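Local structure of AgaA (Rhizobium radiobacter, 6HLX) at residues A69-G74 and I138-W143. The protein binds the opine agropinic acid as a periplasmic solute-binding protein, probably delivering it to an ABC transporter for import. Sequence-based numbering, arbitrary orientation.
Sequences AKFHDG and IVPAAW
Pro140 lays its ring over one face of Phe71: CG of Pro140 sits 3.6 Å from the centroid of the Phe71 ring, only 10° off the ring normal, a nearly centred CH-pi contact. The flanking methylenes follow along the same face, with Pro140 CB 3.9 Å from Phe71 CE2 and Pro140 CD 4.0 Å from Phe71 CE1. The far end of the phenyl reaches the main chain, where Phe71 CZ lies 3.7 Å from Val139 C. At the ring edge, in its plane, Ile138 O approaches Phe71 CE1 at 3.6 Å, while the CG2 methyl of Ile138 stands 4.2 Å from Phe71 CZ. No hydrogen bond crosses between the two segments; the phenyl makes the join.

Phe71 turns CG anti to its own carbonyl carbon (chi1 -71°), which carries the ring out of the loop and across to the proline. That loop, between strand 61-66 and helix 79-90, is folded here as a type I beta turn from Phe71 to Gly74, closed by a hydrogen bond from Gly74 N to Phe71 O (2.9 Å). Pro140 in turn is the N-cap residue of helix 141-146, so the contact packs a turn against a helix start within the periplasmic binding protein fold of this family 5 solute-binding protein, away from the agropinic acid pocket and the zinc sites.

Helix 79-90 contacts both segments and hydrogen-bonds 138-143: Ser85 OG is hydrogen-bonded to Val139 N, and Asp81 OD1 accepts a hydrogen bond from Ala141 N, while the Asp81 side chain also packs against Phe71. On the turn, Asp73 OD1 is hydrogen-bonded to Thr75 OG1, and His72 NE2 to Gly159 O.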
loop_
_atom_site.group_PDB
_atom_site.type_symbol
_atom_site.label_atom_id
_atom_site.label_comp_id
_atom_site.label_asym_id
_atom_site.label_seq_id
_atom_site.Cartn_x
_atom_site.Cartn_y
_atom_site.Cartn_z
ATOM N N ALA A 69 -20.337 17.679 7.906
ATOM C CA ALA A 69 -19.047 17.396 8.534
ATOM C C ALA A 69 -18.183 18.639 8.544
ATOM O O ALA A 69 -18.366 19.530 7.714
ATOM C CB ALA A 69 -18.330 16.276 7.746
ATOM N N LYS A 70 -17.231 18.705 9.499
ATOM C CA LYS A 70 -16.316 19.830 9.584
ATOM C C LYS A 70 -14.861 19.393 9.489
ATOM O O LYS A 70 -14.510 18.267 9.864
ATOM C CB LYS A 70 -16.517 20.576 10.921
ATOM C CG LYS A 70 -17.799 21.417 10.939
ATOM C CD LYS A 70 -17.814 22.321 12.161
ATOM C CE LYS A 70 -18.916 23.355 12.105
ATOM N NZ LYS A 70 -20.243 22.760 12.392
ATOM N N PHE A 71 -14.010 20.309 9.020
ATOM C CA PHE A 71 -12.572 20.150 9.045
ATOM C C PHE A 71 -12.092 20.577 10.431
ATOM O O PHE A 71 -12.832 21.260 11.165
ATOM C CB PHE A 71 -11.900 21.010 7.979
ATOM C CG PHE A 71 -12.142 20.516 6.576
ATOM C CD1 PHE A 71 -11.579 19.317 6.135
ATOM C CD2 PHE A 71 -12.868 21.280 5.673
ATOM C CE1 PHE A 71 -11.765 18.875 4.813
ATOM C CE2 PHE A 71 -13.054 20.846 4.354
ATOM C CZ PHE A 71 -12.505 19.644 3.928
ATOM N N HIS A 72 -10.837 20.217 10.769
ATOM C CA HIS A 72 -10.250 20.526 12.078
ATOM C C HIS A 72 -10.172 22.026 12.392
ATOM O O HIS A 72 -10.141 22.409 13.562
ATOM C CB HIS A 72 -8.880 19.850 12.212
ATOM C CG HIS A 72 -8.978 18.358 12.051
ATOM N ND1 HIS A 72 -7.960 17.617 11.466
ATOM C CD2 HIS A 72 -10.002 17.523 12.362
ATOM C CE1 HIS A 72 -8.387 16.367 11.468
ATOM N NE2 HIS A 72 -9.598 16.258 12.021
ATOM N N ASP A 73 -10.165 22.867 11.350
ATOM C CA ASP A 73 -10.118 24.321 11.517
ATOM C C ASP A 73 -11.526 24.945 11.724
ATOM O O ASP A 73 -11.654 26.172 11.762
ATOM C CB ASP A 73 -9.381 24.959 10.330
ATOM C CG ASP A 73 -10.078 24.824 8.986
ATOM O OD1 ASP A 73 -11.166 24.195 8.934
ATOM O OD2 ASP A 73 -9.528 25.323 7.986
ATOM N N GLY A 74 -12.549 24.093 11.866
ATOM C CA GLY A 74 -13.935 24.498 12.093
ATOM C C GLY A 74 -14.750 24.805 10.847
ATOM O O GLY A 74 -15.963 25.033 10.959
ATOM N N ILE A 138 -9.865 13.907 1.616
ATOM C CA ILE A 138 -10.267 15.276 1.275
ATOM C C ILE A 138 -9.700 16.293 2.238
ATOM O O ILE A 138 -9.825 16.131 3.452
ATOM C CB ILE A 138 -11.832 15.405 1.211
ATOM C CG1 ILE A 138 -12.508 14.307 0.323
ATOM C CG2 ILE A 138 -12.280 16.825 0.776
ATOM C CD1 ILE A 138 -11.928 14.218 -1.126
ATOM N N VAL A 139 -9.136 17.368 1.692
ATOM C CA VAL A 139 -8.607 18.476 2.492
ATOM C C VAL A 139 -9.316 19.773 2.045
ATOM O O VAL A 139 -9.976 19.773 0.995
ATOM C CB VAL A 139 -7.051 18.578 2.447
ATOM C CG1 VAL A 139 -6.411 17.306 2.997
ATOM C CG2 VAL A 139 -6.554 18.881 1.043
ATOM N N PRO A 140 -9.221 20.880 2.817
ATOM C CA PRO A 140 -9.939 22.094 2.420
ATOM C C PRO A 140 -9.309 22.785 1.216
ATOM O O PRO A 140 -8.084 22.922 1.147
ATOM C CB PRO A 140 -9.875 22.983 3.682
ATOM C CG PRO A 140 -9.404 22.082 4.792
ATOM C CD PRO A 140 -8.538 21.061 4.117
ATOM N N ALA A 141 -10.165 23.265 0.288
ATOM C CA ALA A 141 -9.719 24.022 -0.884
ATOM C C ALA A 141 -8.939 25.293 -0.465
ATOM O O ALA A 141 -7.894 25.595 -1.052
ATOM C CB ALA A 141 -10.917 24.408 -1.743
ATOM N N ALA A 142 -9.433 26.018 0.561
ATOM C CA ALA A 142 -8.795 27.261 1.046
ATOM C C ALA A 142 -7.446 26.937 1.693
ATOM O O ALA A 142 -6.510 27.743 1.614
ATOM C CB ALA A 142 -9.698 27.959 2.052
ATOM N N TRP A 143 -7.343 25.742 2.337
ATOM C CA TRP A 143 -6.089 25.318 2.967
ATOM C C TRP A 143 -5.063 25.026 1.873
ATOM O O TRP A 143 -3.914 25.442 2.015
ATOM C CB TRP A 143 -6.298 24.088 3.869
ATOM C CG TRP A 143 -5.059 23.667 4.607
ATOM C CD1 TRP A 143 -4.661 24.069 5.850
ATOM C CD2 TRP A 143 -4.055 22.766 4.132
ATOM N NE1 TRP A 143 -3.487 23.428 6.201
ATOM C CE2 TRP A 143 -3.092 22.628 5.158
ATOM C CE3 TRP A 143 -3.896 22.018 2.948
ATOM C CZ2 TRP A 143 -1.940 21.848 5.001
ATOM C CZ3 TRP A 143 -2.748 21.250 2.788
ATOM C CH2 TRP A 143 -1.788 21.165 3.813
#